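Local coordinates for protein tRNA endonuclease VMS1 (Saccharomyces cerevisiae, PDB 5WHG) that cleaves polypeptidyl-tRNAs as an endonuclease downstream of ribosome-associated quality control, releasing incompletely made polypeptides for degradation, at residues A[27-39]-A[160-169]. Residues are numbered along the deposited sequence; the frame is centred on the assembly and turned at random.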
ATOM      1  N   LEU A  27      -7.630  -6.108  11.630  1.00108.13           N
ATOM      2  CA  LEU A  27      -7.380  -6.640  12.962  1.00107.31           C
ATOM      3  C   LEU A  27      -8.674  -6.743  13.764  1.00114.99           C
ATOM      4  O   LEU A  27      -9.506  -5.826  13.759  1.00115.58           O
ATOM      5  CB  LEU A  27      -6.391  -5.750  13.711  1.00103.50           C
ATOM      6  CG  LEU A  27      -5.041  -5.412  13.096  1.00 94.46           C
ATOM      7  CD1 LEU A  27      -4.464  -4.204  13.826  1.00 96.71           C
ATOM      8  CD2 LEU A  27      -4.090  -6.600  13.185  1.00 83.89           C
ATOM      9  N   SER A  28      -8.826  -7.861  14.469  1.00118.89           N
ATOM     10  CA  SER A  28      -9.958  -8.077  15.359  1.00121.35           C
ATOM     11  C   SER A  28      -9.983  -7.039  16.476  1.00120.37           C
ATOM     12  O   SER A  28      -8.954  -6.473  16.861  1.00116.40           O
ATOM     13  CB  SER A  28      -9.867  -9.451  15.987  1.00126.59           C
ATOM     14  OG  SER A  28      -8.712  -9.484  16.806  1.00129.57           O
ATOM     15  N   GLU A  29     -11.182  -6.817  17.026  1.00121.31           N
ATOM     16  CA  GLU A  29     -11.329  -5.798  18.060  1.00125.68           C
ATOM     17  C   GLU A  29     -10.570  -6.176  19.327  1.00126.75           C
ATOM     18  O   GLU A  29     -10.053  -5.291  20.021  1.00120.20           O
ATOM     19  CB  GLU A  29     -12.811  -5.563  18.369  1.00141.29           C
ATOM     20  CG  GLU A  29     -13.125  -4.191  18.983  1.00148.82           C
ATOM     21  CD  GLU A  29     -14.546  -4.093  19.538  1.00157.09           C
ATOM     22  OE1 GLU A  29     -15.168  -5.151  19.775  1.00160.72           O
ATOM     23  OE2 GLU A  29     -15.042  -2.959  19.738  1.00156.46           O
ATOM     24  N   GLN A  30     -10.481  -7.477  19.638  1.00134.23           N
ATOM     25  CA  GLN A  30      -9.730  -7.918  20.811  1.00137.82           C
ATOM     26  C   GLN A  30      -8.268  -7.516  20.699  1.00125.75           C
ATOM     27  O   GLN A  30      -7.703  -6.906  21.610  1.00128.65           O
ATOM     28  CB  GLN A  30      -9.851  -9.436  20.986  1.00151.04           C
ATOM     29  CG  GLN A  30      -9.395  -9.935  22.369  1.00163.70           C
ATOM     30  CD  GLN A  30      -8.949 -11.396  22.377  1.00171.70           C
ATOM     31  OE1 GLN A  30      -8.205 -11.834  21.499  1.00176.03           O
ATOM     32  NE2 GLN A  30      -9.401 -12.152  23.377  1.00172.53           N
ATOM     33  N   LEU A  31      -7.641  -7.843  19.574  1.00123.62           N
ATOM     34  CA  LEU A  31      -6.242  -7.486  19.384  1.00121.58           C
ATOM     35  C   LEU A  31      -6.055  -5.968  19.311  1.00120.32           C
ATOM     36  O   LEU A  31      -5.070  -5.437  19.836  1.00123.47           O
ATOM     37  CB  LEU A  31      -5.715  -8.182  18.132  1.00116.91           C
ATOM     38  CG  LEU A  31      -4.280  -7.881  17.714  1.00122.79           C
ATOM     39  CD1 LEU A  31      -3.357  -8.077  18.890  1.00128.30           C
ATOM     40  CD2 LEU A  31      -3.869  -8.780  16.563  1.00122.06           C
ATOM     41  N   LEU A  32      -7.000  -5.252  18.693  1.00111.04           N
ATOM     42  CA  LEU A  32      -6.882  -3.801  18.558  1.00106.71           C
ATOM     43  C   LEU A  32      -6.876  -3.114  19.918  1.00116.47           C
ATOM     44  O   LEU A  32      -5.933  -2.391  20.263  1.00108.11           O
ATOM     45  CB  LEU A  32      -8.030  -3.267  17.703  1.00100.20           C
ATOM     46  CG  LEU A  32      -7.715  -2.074  16.819  1.00 96.41           C
ATOM     47  CD1 LEU A  32      -6.370  -2.285  16.193  1.00 98.50           C
ATOM     48  CD2 LEU A  32      -8.758  -1.984  15.742  1.00 98.86           C
ATOM     49  N   ASN A  33      -7.938  -3.332  20.704  1.00129.04           N
ATOM     50  CA  ASN A  33      -8.103  -2.696  22.008  1.00127.94           C
ATOM     51  C   ASN A  33      -7.036  -3.110  23.010  1.00123.09           C
ATOM     52  O   ASN A  33      -6.933  -2.479  24.070  1.00123.72           O
ATOM     53  CB  ASN A  33      -9.488  -3.014  22.585  1.00131.83           C
ATOM     54  CG  ASN A  33     -10.577  -2.097  22.054  1.00137.71           C
ATOM     55  OD1 ASN A  33     -10.435  -1.474  20.998  1.00137.86           O
ATOM     56  ND2 ASN A  33     -11.674  -2.009  22.794  1.00142.57           N
ATOM     57  N   SER A  34      -6.249  -4.147  22.715  1.00117.04           N
ATOM     58  CA  SER A  34      -5.129  -4.503  23.576  1.00125.15           C
ATOM     59  C   SER A  34      -3.861  -3.722  23.240  1.00119.83           C
ATOM     60  O   SER A  34      -3.069  -3.448  24.145  1.00116.65           O
ATOM     61  CB  SER A  34      -4.856  -6.021  23.515  1.00134.36           C
ATOM     62  OG  SER A  34      -4.006  -6.404  22.437  1.00128.77           O
ATOM     63  N   LEU A  35      -3.666  -3.335  21.972  1.00117.17           N
ATOM     64  CA  LEU A  35      -2.462  -2.619  21.547  1.00105.41           C
ATOM     65  C   LEU A  35      -2.182  -1.396  22.419  1.00114.93           C
ATOM     66  O   LEU A  35      -3.061  -0.557  22.638  1.00120.83           O
ATOM     67  CB  LEU A  35      -2.611  -2.189  20.092  1.00104.75           C
ATOM     68  CG  LEU A  35      -2.644  -3.305  19.049  1.00113.20           C
ATOM     69  CD1 LEU A  35      -2.458  -2.731  17.643  1.00 99.28           C
ATOM     70  CD2 LEU A  35      -1.596  -4.398  19.342  1.00115.87           C
ATOM     71  N   LYS A  36      -0.941  -1.297  22.905  1.00114.11           N
ATOM     72  CA  LYS A  36      -0.496  -0.204  23.763  1.00116.55           C
ATOM     73  C   LYS A  36       0.836   0.315  23.242  1.00121.88           C
ATOM     74  O   LYS A  36       1.791  -0.460  23.102  1.00123.13           O
ATOM     75  CB  LYS A  36      -0.335  -0.655  25.224  1.00122.47           C
ATOM     76  CG  LYS A  36      -1.480  -1.477  25.807  1.00123.46           C
ATOM     77  CD  LYS A  36      -2.747  -0.659  26.021  1.00126.75           C
ATOM     78  CE  LYS A  36      -3.696  -1.396  26.964  1.00138.06           C
ATOM     79  NZ  LYS A  36      -4.837  -0.561  27.443  1.00140.07           N
ATOM     80  N   LEU A  37       0.909   1.623  22.976  1.00122.10           N
ATOM     81  CA  LEU A  37       2.070   2.201  22.305  1.00114.93           C
ATOM     82  C   LEU A  37       3.263   2.343  23.244  1.00118.28           C
ATOM     83  O   LEU A  37       3.144   2.911  24.335  1.00114.63           O
ATOM     84  CB  LEU A  37       1.731   3.571  21.730  1.00109.01           C
ATOM     85  CG  LEU A  37       2.995   4.209  21.141  1.00106.45           C
ATOM     86  CD1 LEU A  37       3.294   3.631  19.753  1.00 96.72           C
ATOM     87  CD2 LEU A  37       2.932   5.725  21.127  1.00104.87           C
HETATM   88  N   MSE A  38       4.424   1.873  22.791  1.00124.40           N
HETATM   89  CA  MSE A  38       5.668   2.033  23.531  1.00138.22           C
HETATM   90  C   MSE A  38       6.350   3.398  23.346  1.00146.61           C
HETATM   91  O   MSE A  38       6.479   3.888  22.228  1.00150.17           O
HETATM   92  CB  MSE A  38       6.640   0.940  23.129  1.00150.20           C
HETATM   93  CG  MSE A  38       8.002   1.129  23.737  1.00178.12           C
HETATM   94 SE   MSE A  38       9.109  -0.435  23.510  1.00204.22          SE
HETATM   95  CE  MSE A  38       7.849  -1.792  24.115  1.00206.43           C
ATOM     96  N   SER A  39       6.795   4.001  24.447  1.00153.76           N
ATOM     97  CA  SER A  39       7.574   5.240  24.400  1.00157.18           C
ATOM     98  C   SER A  39       8.649   5.263  25.488  1.00163.07           C
ATOM     99  O   SER A  39       9.478   4.355  25.591  1.00162.01           O
ATOM    100  CB  SER A  39       6.661   6.462  24.548  1.00160.74           C
ATOM    101  OG  SER A  39       7.406   7.670  24.553  1.00163.67           O
ATOM    102  N   SER A 160      15.131   4.225  14.096  1.00129.95           N
ATOM    103  CA  SER A 160      14.372   2.993  13.899  1.00128.11           C
ATOM    104  C   SER A 160      13.183   3.159  12.950  1.00125.23           C
ATOM    105  O   SER A 160      12.417   4.121  13.059  1.00122.75           O
ATOM    106  CB  SER A 160      13.858   2.455  15.233  1.00124.76           C
ATOM    107  OG  SER A 160      12.971   1.368  15.010  1.00116.25           O
ATOM    108  N   PRO A 161      13.015   2.192  12.042  1.00114.65           N
ATOM    109  CA  PRO A 161      11.929   2.275  11.054  1.00110.12           C
ATOM    110  C   PRO A 161      10.557   1.901  11.583  1.00110.30           C
ATOM    111  O   PRO A 161       9.574   2.074  10.848  1.00105.13           O
ATOM    112  CB  PRO A 161      12.366   1.270   9.986  1.00110.10           C
ATOM    113  CG  PRO A 161      13.092   0.220  10.782  1.00106.51           C
ATOM    114  CD  PRO A 161      13.819   0.970  11.879  1.00108.93           C
ATOM    115  N   TYR A 162      10.453   1.392  12.812  1.00112.32           N
ATOM    116  CA  TYR A 162       9.214   0.814  13.318  1.00 96.86           C
ATOM    117  C   TYR A 162       8.601   1.642  14.437  1.00101.23           C
ATOM    118  O   TYR A 162       9.234   2.499  15.058  1.00104.11           O
ATOM    119  CB  TYR A 162       9.428  -0.594  13.869  1.00 89.85           C
ATOM    120  CG  TYR A 162       9.935  -1.634  12.918  1.00 91.09           C
ATOM    121  CD1 TYR A 162       9.220  -1.968  11.775  1.00 85.29           C
ATOM    122  CD2 TYR A 162      11.101  -2.344  13.209  1.00 92.89           C
ATOM    123  CE1 TYR A 162       9.674  -2.948  10.922  1.00 86.16           C
ATOM    124  CE2 TYR A 162      11.558  -3.323  12.371  1.00 92.75           C
ATOM    125  CZ  TYR A 162      10.848  -3.621  11.227  1.00 96.65           C
ATOM    126  OH  TYR A 162      11.321  -4.596  10.384  1.00107.57           O
ATOM    127  N   ILE A 163       7.345   1.308  14.705  1.00101.46           N
ATOM    128  CA  ILE A 163       6.603   1.725  15.884  1.00101.89           C
ATOM    129  C   ILE A 163       6.134   0.447  16.567  1.00108.44           C
ATOM    130  O   ILE A 163       5.819  -0.537  15.884  1.00106.01           O
ATOM    131  CB  ILE A 163       5.433   2.653  15.484  1.00 95.39           C
ATOM    132  CG1 ILE A 163       5.959   4.060  15.201  1.00 96.53           C
ATOM    133  CG2 ILE A 163       4.331   2.671  16.521  1.00 88.89           C
ATOM    134  CD1 ILE A 163       4.884   5.063  14.904  1.00 99.50           C
ATOM    135  N   TYR A 164       6.142   0.439  17.908  1.00111.88           N
ATOM    136  CA  TYR A 164       5.950  -0.781  18.693  1.00103.64           C
ATOM    137  C   TYR A 164       4.715  -0.696  19.577  1.00102.55           C
ATOM    138  O   TYR A 164       4.388   0.372  20.111  1.00103.47           O
ATOM    139  CB  TYR A 164       7.160  -1.070  19.576  1.00 99.94           C
ATOM    140  CG  TYR A 164       8.468  -1.090  18.831  1.00103.73           C
ATOM    141  CD1 TYR A 164       8.879  -2.222  18.152  1.00104.13           C
ATOM    142  CD2 TYR A 164       9.296   0.024  18.812  1.00108.64           C
ATOM    143  CE1 TYR A 164      10.076  -2.251  17.462  1.00110.34           C
ATOM    144  CE2 TYR A 164      10.498   0.004  18.131  1.00116.94           C
ATOM    145  CZ  TYR A 164      10.882  -1.140  17.451  1.00114.26           C
ATOM    146  OH  TYR A 164      12.074  -1.177  16.762  1.00113.92           O
ATOM    147  N   PHE A 165       4.047  -1.838  19.737  1.00102.66           N
ATOM    148  CA  PHE A 165       2.961  -2.000  20.694  1.00114.55           C
ATOM    149  C   PHE A 165       3.223  -3.221  21.579  1.00126.86           C
ATOM    150  O   PHE A 165       4.000  -4.119  21.230  1.00126.94           O
ATOM    151  CB  PHE A 165       1.600  -2.142  19.991  1.00102.85           C
ATOM    152  CG  PHE A 165       1.258  -0.989  19.102  1.00103.39           C
ATOM    153  CD1 PHE A 165       1.647  -0.986  17.764  1.00 99.98           C
ATOM    154  CD2 PHE A 165       0.558   0.102  19.597  1.00108.70           C
ATOM    155  CE1 PHE A 165       1.340   0.085  16.934  1.00 88.79           C
ATOM    156  CE2 PHE A 165       0.251   1.184  18.770  1.00106.52           C
ATOM    157  CZ  PHE A 165       0.641   1.170  17.433  1.00 88.07           C
ATOM    158  N   LYS A 166       2.557  -3.255  22.737  1.00123.03           N
ATOM    159  CA  LYS A 166       2.661  -4.378  23.661  1.00129.39           C
ATOM    160  C   LYS A 166       1.300  -5.046  23.845  1.00132.65           C
ATOM    161  O   LYS A 166       0.258  -4.389  23.722  1.00126.52           O
ATOM    162  CB  LYS A 166       3.209  -3.926  25.024  1.00131.85           C
ATOM    163  CG  LYS A 166       4.402  -2.973  24.950  1.00126.72           C
ATOM    164  CD  LYS A 166       5.059  -2.843  26.308  1.00121.29           C
ATOM    165  CE  LYS A 166       5.219  -1.393  26.758  1.00125.82           C
ATOM    166  NZ  LYS A 166       5.378  -1.295  28.271  1.00136.55           N
ATOM    167  N   SER A 167       1.319  -6.360  24.159  1.00137.41           N
ATOM    168  CA  SER A 167       0.095  -7.158  24.309  1.00136.37           C
ATOM    169  C   SER A 167       0.306  -8.598  24.793  1.00152.25           C
ATOM    170  O   SER A 167       0.186  -8.864  25.996  1.00162.31           O
ATOM    171  CB  SER A 167      -0.673  -7.184  22.985  1.00121.71           C
ATOM    172  OG  SER A 167       0.222  -7.432  21.930  1.00123.36           O
ATOM    173  N   LYS A 168       0.584  -9.538  23.868  1.00156.75           N
ATOM    174  CA  LYS A 168       0.535 -10.990  24.121  1.00157.55           C
ATOM    175  C   LYS A 168       1.888 -11.641  23.846  1.00157.32           C
ATOM    176  O   LYS A 168       2.211 -11.936  22.692  1.00152.23           O
ATOM    177  CB  LYS A 168      -0.549 -11.659  23.267  1.00148.26           C
ATOM    178  CG  LYS A 168      -1.934 -11.123  23.560  1.00148.22           C
ATOM    179  CD  LYS A 168      -3.037 -11.994  23.012  1.00143.10           C
ATOM    180  CE  LYS A 168      -4.356 -11.640  23.699  1.00140.77           C
ATOM    181  NZ  LYS A 168      -4.747 -10.239  23.454  1.00134.90           N
ATOM    182  N   TYR A 169       2.654 -11.903  24.907  1.00160.72           N
ATOM    183  CA  TYR A 169       3.954 -12.576  24.809  1.00154.73           C
ATOM    184  C   TYR A 169       3.803 -14.014  24.306  1.00145.56           C
ATOM    185  O   TYR A 169       4.475 -14.941  24.784  1.00138.57           O
ATOM    186  CB  TYR A 169       4.654 -12.582  26.171  1.00168.61           C
ATOM    187  CG  TYR A 169       6.002 -11.884  26.240  1.00170.93           C
ATOM    188  CD1 TYR A 169       7.175 -12.546  25.869  1.00166.04           C
ATOM    189  CD2 TYR A 169       6.107 -10.574  26.721  1.00169.65           C
ATOM    190  CE1 TYR A 169       8.410 -11.915  25.950  1.00167.18           C
ATOM    191  CE2 TYR A 169       7.335  -9.937  26.809  1.00168.52           C
ATOM    192  CZ  TYR A 169       8.481 -10.609  26.423  1.00172.27           C
ATOM    193  OH  TYR A 169       9.696  -9.969  26.511  1.00176.46           O
TER
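Phe165 packs against Leu35 CB and the backbone of Lys36 and Leu37. Its CB sits 3.5 Å from Lys36 O, CG lies close to that same oxygen and to Leu35 CB, and CD2 is 3.7 Å from Lys36 C at the ring edge. Farther out, CE2 meets CB and CD1 of Leu37, while Leu35 CD1 lies over one ring face. Leu37 CD1 also touches Ile163 CG2 at 3.5 Å. With CG anti to the carbonyl carbon (chi1 -58°), the ring is directed toward Leu195 of helix 191-198 and Ile178 of the neighbouring strand. The backbones pair as antiparallel strands: the short, weakly bonded strand 36-37 is an outermost strand of a four-stranded antiparallel sheet, added to the edge of 162-166, whose other side bonds to 176-179. Leu37 and Phe165 form a non-hydrogen-bonded pair. Lys166 N donates to Lys36 O at 2.9 Å and Met38 N to Tyr164 O in an almost straight bond (177°). Replacing Phe165 by an alanine is likely to open a gap between Leu35, Leu37 and helix 191-198. On the face bearing Lys166, selenomethionine Met38, bent at chi3 (-49°), lays CE across the Lys166 chain, 3.7 Å from its CD, and holds SE obliquely 5.4 Å from the Tyr164 ring centroid, a Met-aromatic contact.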